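Local coordinates for protein glyoxalase 3 (Candida albicans, PDB 4LRU) that converts methylglyoxal to D-lactate in a single glutathione-independent step, detoxifying the methylglyoxal that the cell itself produces, at residues L8-Y19 with F104-Y115; Q47-W57 with A85-L95. All coordinates share one frame; numbering follows the deposited sequence. Where two conformers were deposited one is given.

Interaction 1: residues L8-Y19 with F104-Y115; sequences LLALTSYNETFY and FGSAGHGTLFDY
Leu9 pairs with Phe104 and Ala10 with Gly105 as parallel neighbours in the central sheet. Phe104 N donates to Leu8 O (2.8 Å) along an almost straight line, and Ala10 N donates to Phe104 O. Next, Ala10 O takes two bonds from one residue, Ser106 N and Ser106 OG. Ser106 OG, 2.6 Å from Ala10 O, lies in the carbonyl plane on a lone pair. A water links Thr12 N to Ser106 OG and Ala107 O.

Asp114 grips the chain after the strand. Thr12 OG1 donates to Asp114 OD1 (2.7 Å) from above the carboxylate plane. Ser13 N and Ser13 OG both reach Asp114 OD2 from one face of that plane. Thr12 OG1 points anti to its own nitrogen (chi1 -177°), where it also accepts from Tyr14 N in an ST turn.

The Tyr14 and Phe113 rings form an offset stack, centroids 3.7 Å apart and planes at 6°. Phe18 CE1 meets the edge of the Phe113 ring, and Phe18 CE2 packs on His109 CB (3.6 Å). His109 NE2 bonds to Glu171 and the His109 ring meets His140, both probably active-site residues. Three protein donors and a water shared with Leu11 O bond to the Asp114 carboxylate, which probably stabilises its negative charge and ties the loop after strand 6-10 to the short helix 111-114.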
loop_
_atom_site.group_PDB
_atom_site.type_symbol
_atom_site.label_atom_id
_atom_site.label_comp_id
_atom_site.label_asym_id
_atom_site.label_seq_id
_atom_site.Cartn_x
_atom_site.Cartn_y
_atom_site.Cartn_z
ATOM N N LEU A 8 1.688 -6.451 8.559
ATOM C CA LEU A 8 0.814 -5.296 8.718
ATOM C C LEU A 8 0.393 -4.853 7.335
ATOM O O LEU A 8 1.188 -4.285 6.565
ATOM C CB LEU A 8 1.532 -4.177 9.470
ATOM C CG LEU A 8 0.651 -3.034 9.977
ATOM C CD1 LEU A 8 0.000 -2.248 8.854
ATOM C CD2 LEU A 8 -0.376 -3.542 10.987
ATOM N N LEU A 9 -0.852 -5.158 7.000
ATOM C CA LEU A 9 -1.430 -4.729 5.741
ATOM C C LEU A 9 -2.200 -3.430 5.992
ATOM O O LEU A 9 -3.290 -3.444 6.561
ATOM C CB LEU A 9 -2.342 -5.832 5.180
ATOM C CG LEU A 9 -3.023 -5.561 3.837
ATOM C CD1 LEU A 9 -2.053 -5.089 2.781
ATOM C CD2 LEU A 9 -3.777 -6.794 3.335
ATOM N N ALA A 10 -1.580 -2.311 5.613
ATOM C CA ALA A 10 -2.139 -0.980 5.849
ATOM C C ALA A 10 -3.176 -0.647 4.770
ATOM O O ALA A 10 -2.982 -0.940 3.584
ATOM C CB ALA A 10 -1.026 0.063 5.844
ATOM N N LEU A 11 -4.280 -0.048 5.210
ATOM C CA LEU A 11 -5.304 0.511 4.351
ATOM C C LEU A 11 -5.408 2.002 4.617
ATOM O O LEU A 11 -5.268 2.431 5.770
ATOM C CB LEU A 11 -6.657 -0.126 4.670
ATOM C CG LEU A 11 -6.963 -1.480 4.010
ATOM C CD1 LEU A 11 -5.978 -2.554 4.425
ATOM C CD2 LEU A 11 -8.379 -1.918 4.324
ATOM N N THR A 12 -5.722 2.782 3.590
ATOM C CA THR A 12 -6.094 4.173 3.821
ATOM C C THR A 12 -7.403 4.304 4.604
ATOM O O THR A 12 -8.336 3.518 4.435
ATOM C CB THR A 12 -6.244 4.990 2.525
ATOM O OG1 THR A 12 -6.538 6.355 2.857
ATOM C CG2 THR A 12 -7.354 4.444 1.637
ATOM N N SER A 13 -7.457 5.344 5.441
ATOM C CA SER A 13 -8.637 5.706 6.215
ATOM C C SER A 13 -9.461 6.831 5.559
ATOM O O SER A 13 -10.549 7.156 6.023
ATOM C CB SER A 13 -8.212 6.161 7.616
ATOM O OG SER A 13 -7.514 7.407 7.575
ATOM N N TYR A 14 -8.961 7.388 4.459
ATOM C CA TYR A 14 -9.618 8.508 3.805
ATOM C C TYR A 14 -10.654 7.947 2.843
ATOM O O TYR A 14 -10.326 7.081 2.040
ATOM C CB TYR A 14 -8.598 9.339 3.045
ATOM C CG TYR A 14 -9.188 10.590 2.448
ATOM C CD1 TYR A 14 -9.389 11.722 3.227
ATOM C CD2 TYR A 14 -9.615 10.621 1.122
ATOM C CE1 TYR A 14 -9.948 12.867 2.691
ATOM C CE2 TYR A 14 -10.178 11.765 0.576
ATOM C CZ TYR A 14 -10.321 12.896 1.368
ATOM O OH TYR A 14 -10.907 14.046 0.870
ATOM N N ASN A 15 -11.894 8.413 2.951
ATOM C CA ASN A 15 -12.988 7.892 2.124
ATOM C C ASN A 15 -13.985 9.017 1.872
ATOM O O ASN A 15 -14.872 9.263 2.686
ATOM C CB ASN A 15 -13.613 6.696 2.866
ATOM C CG ASN A 15 -14.848 6.120 2.194
ATOM O OD1 ASN A 15 -15.813 5.761 2.874
ATOM N ND2 ASN A 15 -14.806 5.967 0.880
ATOM N N GLU A 16 -13.773 9.745 0.776
ATOM C CA GLU A 16 -14.548 10.938 0.460
ATOM C C GLU A 16 -14.757 10.988 -1.046
ATOM O O GLU A 16 -13.939 10.464 -1.816
ATOM C CB GLU A 16 -13.779 12.204 0.844
ATOM C CG GLU A 16 -13.375 12.347 2.300
ATOM C CD GLU A 16 -14.544 12.553 3.233
ATOM O OE1 GLU A 16 -14.360 12.303 4.447
ATOM O OE2 GLU A 16 -15.638 12.938 2.770
ATOM N N THR A 17 -15.814 11.676 -1.455
ATOM C CA THR A 17 -15.988 12.098 -2.845
ATOM C C THR A 17 -14.738 12.803 -3.362
ATOM O O THR A 17 -14.219 13.718 -2.725
ATOM C CB THR A 17 -17.219 13.013 -3.021
ATOM O OG1 THR A 17 -17.084 14.187 -2.207
ATOM C CG2 THR A 17 -18.487 12.273 -2.632
ATOM N N PHE A 18 -14.267 12.368 -4.528
ATOM C CA PHE A 18 -12.914 12.670 -4.989
ATOM C C PHE A 18 -12.875 12.870 -6.506
ATOM O O PHE A 18 -12.319 13.854 -7.005
ATOM C CB PHE A 18 -11.974 11.529 -4.588
ATOM C CG PHE A 18 -10.573 11.679 -5.096
ATOM C CD1 PHE A 18 -9.715 12.616 -4.545
ATOM C CD2 PHE A 18 -10.098 10.855 -6.104
ATOM C CE1 PHE A 18 -8.408 12.730 -4.995
ATOM C CE2 PHE A 18 -8.803 10.962 -6.552
ATOM C CZ PHE A 18 -7.954 11.907 -6.005
ATOM N N TYR A 19 -13.467 11.934 -7.237
ATOM C CA TYR A 19 -13.416 11.963 -8.705
ATOM C C TYR A 19 -14.388 12.996 -9.287
ATOM O O TYR A 19 -15.392 13.345 -8.662
ATOM C CB TYR A 19 -13.764 10.580 -9.256
ATOM C CG TYR A 19 -12.781 9.511 -8.837
ATOM C CD1 TYR A 19 -11.506 9.462 -9.389
ATOM C CD2 TYR A 19 -13.105 8.583 -7.852
ATOM C CE1 TYR A 19 -10.603 8.492 -9.018
ATOM C CE2 TYR A 19 -12.200 7.616 -7.464
ATOM C CZ TYR A 19 -10.952 7.572 -8.043
ATOM O OH TYR A 19 -10.036 6.609 -7.667
ATOM N N PHE A 104 3.040 -3.775 4.485
ATOM C CA PHE A 104 2.573 -3.637 3.095
ATOM C C PHE A 104 1.489 -2.567 2.991
ATOM O O PHE A 104 0.410 -2.711 3.564
ATOM C CB PHE A 104 2.045 -4.975 2.580
ATOM C CG PHE A 104 1.745 -4.981 1.115
ATOM C CD1 PHE A 104 0.643 -4.306 0.611
ATOM C CD2 PHE A 104 2.588 -5.654 0.210
ATOM C CE1 PHE A 104 0.374 -4.299 -0.746
ATOM C CE2 PHE A 104 2.310 -5.635 -1.140
ATOM C CZ PHE A 104 1.201 -4.971 -1.619
ATOM N N GLY A 105 1.789 -1.491 2.276
ATOM C CA GLY A 105 0.825 -0.420 2.050
ATOM C C GLY A 105 -0.054 -0.656 0.841
ATOM O O GLY A 105 0.382 -0.467 -0.297
ATOM N N SER A 106 -1.282 -1.112 1.068
ATOM C CA SER A 106 -2.289 -1.082 0.016
ATOM C C SER A 106 -2.629 0.362 -0.256
ATOM O O SER A 106 -2.296 1.232 0.540
ATOM C CB SER A 106 -3.553 -1.859 0.391
ATOM O OG SER A 106 -4.371 -1.187 1.357
ATOM N N ALA A 107 -3.316 0.629 -1.349
ATOM C CA ALA A 107 -3.610 2.015 -1.642
ATOM C C ALA A 107 -4.983 2.226 -2.255
ATOM O O ALA A 107 -5.991 1.787 -1.692
ATOM C CB ALA A 107 -2.490 2.636 -2.458
ATOM N N GLY A 108 -5.034 2.937 -3.376
ATOM C CA GLY A 108 -6.158 3.790 -3.683
ATOM C C GLY A 108 -5.758 5.215 -3.393
ATOM O O GLY A 108 -4.907 5.450 -2.542
ATOM N N HIS A 109 -6.361 6.165 -4.099
ATOM C CA HIS A 109 -5.955 7.565 -3.989
ATOM C C HIS A 109 -6.154 8.117 -2.570
ATOM O O HIS A 109 -5.541 9.112 -2.202
ATOM C CB HIS A 109 -6.715 8.423 -4.994
ATOM C CG HIS A 109 -6.173 8.356 -6.391
ATOM N ND1 HIS A 109 -6.515 7.354 -7.277
ATOM C CD2 HIS A 109 -5.327 9.176 -7.062
ATOM C CE1 HIS A 109 -5.899 7.558 -8.430
ATOM N NE2 HIS A 109 -5.178 8.659 -8.328
ATOM N N GLY A 110 -6.987 7.471 -1.767
ATOM C CA GLY A 110 -7.181 7.918 -0.384
ATOM C C GLY A 110 -5.853 8.048 0.353
ATOM O O GLY A 110 -5.678 8.938 1.204
ATOM N N THR A 111 -4.899 7.176 0.048
ATOM C CA THR A 111 -3.609 7.198 0.743
ATOM C C THR A 111 -2.872 8.544 0.633
ATOM O O THR A 111 -2.056 8.874 1.496
ATOM C CB THR A 111 -2.627 6.125 0.216
ATOM O OG1 THR A 111 -2.401 6.330 -1.183
ATOM C CG2 THR A 111 -3.149 4.740 0.453
ATOM N N LEU A 112 -3.127 9.295 -0.440
ATOM C CA LEU A 112 -2.512 10.594 -0.639
ATOM C C LEU A 112 -2.862 11.537 0.495
ATOM O O LEU A 112 -2.107 12.470 0.784
ATOM C CB LEU A 112 -2.967 11.207 -1.963
ATOM C CG LEU A 112 -2.495 10.437 -3.202
ATOM C CD1 LEU A 112 -3.243 10.908 -4.432
ATOM C CD2 LEU A 112 -0.990 10.575 -3.408
ATOM N N PHE A 113 -4.018 11.299 1.109
ATOM C CA PHE A 113 -4.536 12.201 2.134
ATOM C C PHE A 113 -4.005 11.864 3.523
ATOM O O PHE A 113 -3.674 12.770 4.302
ATOM C CB PHE A 113 -6.067 12.209 2.138
ATOM C CG PHE A 113 -6.671 12.835 0.905
ATOM C CD1 PHE A 113 -6.883 12.079 -0.240
ATOM C CD2 PHE A 113 -7.026 14.171 0.891
ATOM C CE1 PHE A 113 -7.431 12.647 -1.368
ATOM C CE2 PHE A 113 -7.591 14.753 -0.238
ATOM C CZ PHE A 113 -7.802 13.984 -1.368
ATOM N N ASP A 114 -3.944 10.577 3.857
ATOM C CA ASP A 114 -3.580 10.182 5.208
ATOM C C ASP A 114 -2.200 9.578 5.399
ATOM O O ASP A 114 -1.563 9.822 6.425
ATOM C CB ASP A 114 -4.665 9.339 5.866
ATOM C CG ASP A 114 -4.846 7.977 5.217
ATOM O OD1 ASP A 114 -4.528 7.811 4.014
ATOM O OD2 ASP A 114 -5.346 7.088 5.925
ATOM N N TYR A 115 -1.703 8.823 4.427
ATOM C CA TYR A 115 -0.444 8.107 4.645
ATOM C C TYR A 115 0.738 9.034 5.016
ATOM O O TYR A 115 1.527 8.679 5.864
ATOM C CB TYR A 115 -0.057 7.226 3.453
ATOM C CG TYR A 115 -0.667 5.822 3.443
ATOM C CD1 TYR A 115 -1.732 5.463 4.276
ATOM C CD2 TYR A 115 -0.190 4.872 2.549
ATOM C CE1 TYR A 115 -2.273 4.184 4.229
ATOM C CE2 TYR A 115 -0.720 3.603 2.493
ATOM C CZ TYR A 115 -1.777 3.258 3.310
ATOM O OH TYR A 115 -2.334 1.976 3.263
HETATM O O HOH W 1 -4.629 4.670 7.191
HETATM O O HOH W 2 -5.645 1.322 1.085
#

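Interaction 2: residues Q47-W57 with A85-L95; sequences QLASETGTFGW and ALKNLKKASDL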
loop_
_atom_site.group_PDB
_atom_site.type_symbol
_atom_site.label_atom_id
_atom_site.label_comp_id
_atom_site.label_asym_id
_atom_site.label_seq_id
_atom_site.Cartn_x
_atom_site.Cartn_y
_atom_site.Cartn_z
ATOM N N GLN A 47 -2.480 -8.839 9.617
ATOM C CA GLN A 47 -3.274 -7.870 10.371
ATOM C C GLN A 47 -3.552 -6.651 9.495
ATOM O O GLN A 47 -2.632 -5.925 9.091
ATOM C CB GLN A 47 -2.521 -7.419 11.630
ATOM C CG GLN A 47 -3.235 -6.325 12.421
ATOM C CD GLN A 47 -4.516 -6.826 13.074
ATOM O OE1 GLN A 47 -4.489 -7.654 13.987
ATOM N NE2 GLN A 47 -5.652 -6.325 12.602
ATOM N N LEU A 48 -4.821 -6.412 9.194
ATOM C CA LEU A 48 -5.201 -5.196 8.503
ATOM C C LEU A 48 -5.258 -4.043 9.517
ATOM O O LEU A 48 -5.711 -4.222 10.660
ATOM C CB LEU A 48 -6.560 -5.360 7.818
ATOM C CG LEU A 48 -6.553 -6.111 6.482
ATOM C CD1 LEU A 48 -6.010 -7.511 6.672
ATOM C CD2 LEU A 48 -7.948 -6.153 5.861
ATOM N N ALA A 49 -4.831 -2.861 9.093
ATOM C CA ALA A 49 -4.892 -1.668 9.945
ATOM C C ALA A 49 -5.076 -0.431 9.088
ATOM O O ALA A 49 -4.560 -0.356 7.963
ATOM C CB ALA A 49 -3.627 -1.529 10.767
ATOM N N SER A 50 -5.774 0.558 9.638
ATOM C CA SER A 50 -5.696 1.915 9.116
ATOM C C SER A 50 -5.379 2.872 10.259
ATOM O O SER A 50 -5.392 2.496 11.435
ATOM C CB SER A 50 -7.006 2.324 8.444
ATOM O OG SER A 50 -8.020 2.569 9.402
ATOM N N GLU A 51 -5.112 4.130 9.929
ATOM C CA GLU A 51 -4.686 5.068 10.959
ATOM C C GLU A 51 -5.806 5.392 11.966
ATOM O O GLU A 51 -5.544 5.776 13.116
ATOM C CB GLU A 51 -4.128 6.337 10.307
ATOM C CG GLU A 51 -3.336 7.236 11.254
ATOM C CD GLU A 51 -2.019 6.640 11.744
ATOM O OE1 GLU A 51 -1.603 5.570 11.245
ATOM O OE2 GLU A 51 -1.409 7.228 12.657
ATOM N N THR A 52 -7.055 5.186 11.561
ATOM C CA THR A 52 -8.197 5.457 12.420
ATOM C C THR A 52 -8.958 4.199 12.858
ATOM O O THR A 52 -9.858 4.277 13.698
ATOM C CB THR A 52 -9.203 6.331 11.685
ATOM O OG1 THR A 52 -9.601 5.640 10.489
ATOM C CG2 THR A 52 -8.570 7.661 11.323
ATOM N N GLY A 53 -8.646 3.060 12.239
ATOM C CA GLY A 53 -9.490 1.882 12.358
ATOM C C GLY A 53 -10.718 1.859 11.466
ATOM O O GLY A 53 -11.555 0.948 11.569
ATOM N N THR A 54 -10.882 2.888 10.632
ATOM C CA THR A 54 -12.007 2.970 9.714
ATOM C C THR A 54 -11.480 3.043 8.289
ATOM O O THR A 54 -10.322 3.377 8.061
ATOM C CB THR A 54 -12.895 4.200 9.999
ATOM O OG1 THR A 54 -12.145 5.404 9.751
ATOM C CG2 THR A 54 -13.411 4.182 11.427
ATOM N N PHE A 55 -12.335 2.704 7.332
ATOM C CA PHE A 55 -11.998 2.779 5.918
ATOM C C PHE A 55 -13.276 2.679 5.093
ATOM O O PHE A 55 -14.347 2.302 5.595
ATOM C CB PHE A 55 -11.035 1.652 5.521
ATOM C CG PHE A 55 -11.715 0.337 5.330
ATOM C CD1 PHE A 55 -11.992 -0.463 6.420
ATOM C CD2 PHE A 55 -12.093 -0.089 4.069
ATOM C CE1 PHE A 55 -12.667 -1.666 6.262
ATOM C CE2 PHE A 55 -12.742 -1.301 3.902
ATOM C CZ PHE A 55 -13.035 -2.084 5.002
ATOM N N GLY A 56 -13.158 3.020 3.813
ATOM C CA GLY A 56 -14.180 2.687 2.826
ATOM C C GLY A 56 -13.539 2.346 1.498
ATOM O O GLY A 56 -12.356 2.614 1.288
ATOM N N TRP A 57 -14.299 1.684 0.631
ATOM C CA TRP A 57 -13.757 1.259 -0.651
ATOM C C TRP A 57 -13.726 2.416 -1.630
ATOM O O TRP A 57 -14.628 3.252 -1.652
ATOM C CB TRP A 57 -14.593 0.122 -1.253
ATOM C CG TRP A 57 -14.707 -1.092 -0.402
ATOM C CD1 TRP A 57 -15.851 -1.635 0.083
ATOM C CD2 TRP A 57 -13.640 -1.930 0.053
ATOM N NE1 TRP A 57 -15.570 -2.758 0.828
ATOM C CE2 TRP A 57 -14.217 -2.955 0.831
ATOM C CE3 TRP A 57 -12.250 -1.898 -0.094
ATOM C CZ2 TRP A 57 -13.454 -3.958 1.431
ATOM C CZ3 TRP A 57 -11.496 -2.896 0.502
ATOM C CH2 TRP A 57 -12.103 -3.914 1.253
ATOM N N ALA A 85 -10.753 -10.963 8.202
ATOM C CA ALA A 85 -9.680 -10.014 8.445
ATOM C C ALA A 85 -10.155 -8.558 8.434
ATOM O O ALA A 85 -9.703 -7.745 9.246
ATOM C CB ALA A 85 -8.551 -10.227 7.450
ATOM N N LEU A 86 -11.068 -8.219 7.525
ATOM C CA LEU A 86 -11.653 -6.880 7.529
ATOM C C LEU A 86 -12.387 -6.603 8.830
ATOM O O LEU A 86 -12.248 -5.523 9.401
ATOM C CB LEU A 86 -12.609 -6.673 6.350
ATOM C CG LEU A 86 -11.965 -6.483 4.985
ATOM C CD1 LEU A 86 -13.051 -6.547 3.926
ATOM C CD2 LEU A 86 -11.189 -5.175 4.910
ATOM N N LYS A 87 -13.161 -7.575 9.311
ATOM C CA LYS A 87 -13.809 -7.450 10.608
ATOM C C LYS A 87 -12.803 -7.246 11.744
ATOM O O LYS A 87 -13.107 -6.591 12.738
ATOM C CB LYS A 87 -14.675 -8.676 10.886
ATOM C CG LYS A 87 -15.519 -8.573 12.144
ATOM C CD LYS A 87 -16.406 -9.795 12.317
ATOM C CE LYS A 87 -17.003 -9.860 13.716
ATOM N NZ LYS A 87 -17.455 -8.527 14.210
ATOM N N ASN A 88 -11.607 -7.804 11.585
ATOM C CA ASN A 88 -10.562 -7.736 12.604
ATOM C C ASN A 88 -9.620 -6.547 12.401
ATOM O O ASN A 88 -8.617 -6.429 13.104
ATOM C CB ASN A 88 -9.746 -9.032 12.568
ATOM C CG ASN A 88 -8.937 -9.264 13.832
ATOM O OD1 ASN A 88 -9.432 -9.098 14.952
ATOM N ND2 ASN A 88 -7.678 -9.671 13.658
ATOM N N LEU A 89 -9.915 -5.694 11.423
ATOM C CA LEU A 89 -9.099 -4.515 11.155
ATOM C C LEU A 89 -8.978 -3.629 12.396
ATOM O O LEU A 89 -9.955 -3.375 13.086
ATOM C CB LEU A 89 -9.703 -3.706 10.006
ATOM C CG LEU A 89 -8.865 -2.515 9.527
ATOM C CD1 LEU A 89 -9.002 -2.301 8.032
ATOM C CD2 LEU A 89 -9.249 -1.253 10.287
ATOM N N LYS A 90 -7.770 -3.154 12.669
ATOM C CA LYS A 90 -7.534 -2.361 13.873
ATOM C C LYS A 90 -7.047 -0.955 13.568
ATOM O O LYS A 90 -6.506 -0.679 12.495
ATOM C CB LYS A 90 -6.544 -3.058 14.807
ATOM C CG LYS A 90 -7.028 -4.389 15.368
ATOM C CD LYS A 90 -8.196 -4.241 16.323
ATOM C CE LYS A 90 -8.441 -5.514 17.131
ATOM N NZ LYS A 90 -8.860 -6.662 16.273
ATOM N N LYS A 91 -7.235 -0.063 14.531
ATOM C CA LYS A 91 -6.580 1.236 14.500
ATOM C C LYS A 91 -5.094 1.041 14.812
ATOM O O LYS A 91 -4.751 0.336 15.760
ATOM C CB LYS A 91 -7.236 2.160 15.537
ATOM C CG LYS A 91 -6.777 3.603 15.464
ATOM C CD LYS A 91 -7.701 4.514 16.255
ATOM C CE LYS A 91 -7.632 4.231 17.748
ATOM N NZ LYS A 91 -8.428 5.229 18.521
ATOM N N ALA A 92 -4.214 1.645 14.014
ATOM C CA ALA A 92 -2.771 1.370 14.123
ATOM C C ALA A 92 -2.233 1.602 15.536
ATOM O O ALA A 92 -1.403 0.837 16.025
ATOM C CB ALA A 92 -1.979 2.182 13.104
ATOM N N SER A 93 -2.708 2.653 16.202
ATOM C CA SER A 93 -2.213 2.983 17.538
ATOM C C SER A 93 -2.562 1.921 18.583
ATOM O O SER A 93 -1.945 1.883 19.649
ATOM C CB SER A 93 -2.770 4.332 17.986
ATOM O OG SER A 93 -4.160 4.242 18.144
ATOM N N ASP A 94 -3.560 1.083 18.299
ATOM C CA ASP A 94 -3.925 -0.006 19.201
ATOM C C ASP A 94 -3.037 -1.248 19.041
ATOM O O ASP A 94 -3.215 -2.237 19.754
ATOM C CB ASP A 94 -5.390 -0.410 19.029
ATOM C CG ASP A 94 -6.350 0.663 19.503
ATOM O OD1 ASP A 94 -6.021 1.346 20.503
ATOM O OD2 ASP A 94 -7.417 0.807 18.876
ATOM N N LEU A 95 -2.063 -1.185 18.139
ATOM C CA LEU A 95 -1.186 -2.324 17.870
ATOM C C LEU A 95 0.200 -2.083 18.438
ATOM O O LEU A 95 0.607 -0.943 18.634
ATOM C CB LEU A 95 -1.080 -2.528 16.357
ATOM C CG LEU A 95 -2.411 -2.781 15.650
ATOM C CD1 LEU A 95 -2.185 -2.872 14.149
ATOM C CD2 LEU A 95 -3.116 -4.027 16.166
HETATM O O HOH W 3 -6.169 -7.764 16.028
HETATM O O HOH W 4 -7.121 -7.829 10.191
HETATM O O HOH W 5 -3.575 5.100 14.877
HETATM O O HOH W 6 -11.320 -0.975 13.591
#
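Leu48, Ser50 and Lys90 carry the backbone pairing, which is parallel. Lys90 N donates to Leu48 O, Ser50 N to Lys90 O, and Ala92 N to Ser50 O (3.0 Å). Ala49 CA lies 3.2 Å from Lys90 O, a CA-H...O contact between these bonds.

Among side-chain bonds, the Gln47 amide donates twice. The chain of Gln47 bends at chi2 (68°), which brings Gln47 NE2 to Asn88 O (3.0 Å) and Leu48 O (2.9 Å). Both acceptors lie in the amide plane, which should hold the group flat. Asn88 O also accepts from Lys90 NZ, on the opposite face of its carbonyl plane from Gln47 NE2. One water joins Gln47 OE1 to Lys90 NZ. Another joins Gly53 O to Leu89 O.

The apolar contacts centre on three leucines. Leu48 CD2 touches Leu86 CD2 (3.5 Å), and Leu48 CD1 touches Ala85 CB. Leu86 CD2 also meets Phe55 CZ, while Leu86 CD1 reaches the edge of the Trp57 ring at Trp57 CZ2 (3.6 Å). Leu89 forks: CD1 packs between Leu48 CB and Phe55 CD1, and Leu89 CD2 lies against Gly53 O (3.4 Å).

Helix 81-87 leads, two residues on, into strand 90-91. This strand extends the parallel part of the main sheet at its border, beside strand 45-50, in the alpha/beta domain of the DJ-1 superfamily. Phe36 of helix 29-42 packs on Leu48 and Ala85. Beyond the pairing, Glu51 accepts from the backbone of Asp120 and Leu121 at the start of helix 119-130, and Ala92 touches the same two residues.

How the interactions relate
The centres of the two interactions lie about 12 Å apart in one mixed sheet. Strand 6-10 of interaction 1 and strand 45-50 of interaction 2 are neighbours in it. Across this part of the sheet the order is 90-91, 45-50, 6-10, 102-105, all parallel. Probable hydrogen bonds join the interactions directly, from Leu9 N to Gln47 O and from Leu11 N to Ala49 O. Along the chain, both segments of interaction 2 fall between the two segments of interaction 1, and strand 102-105 follows strand 90-91. Interaction 2 builds the sheet border, away from the active-site residues. Interaction 1 lies deeper and runs from the sheet to the active-site region.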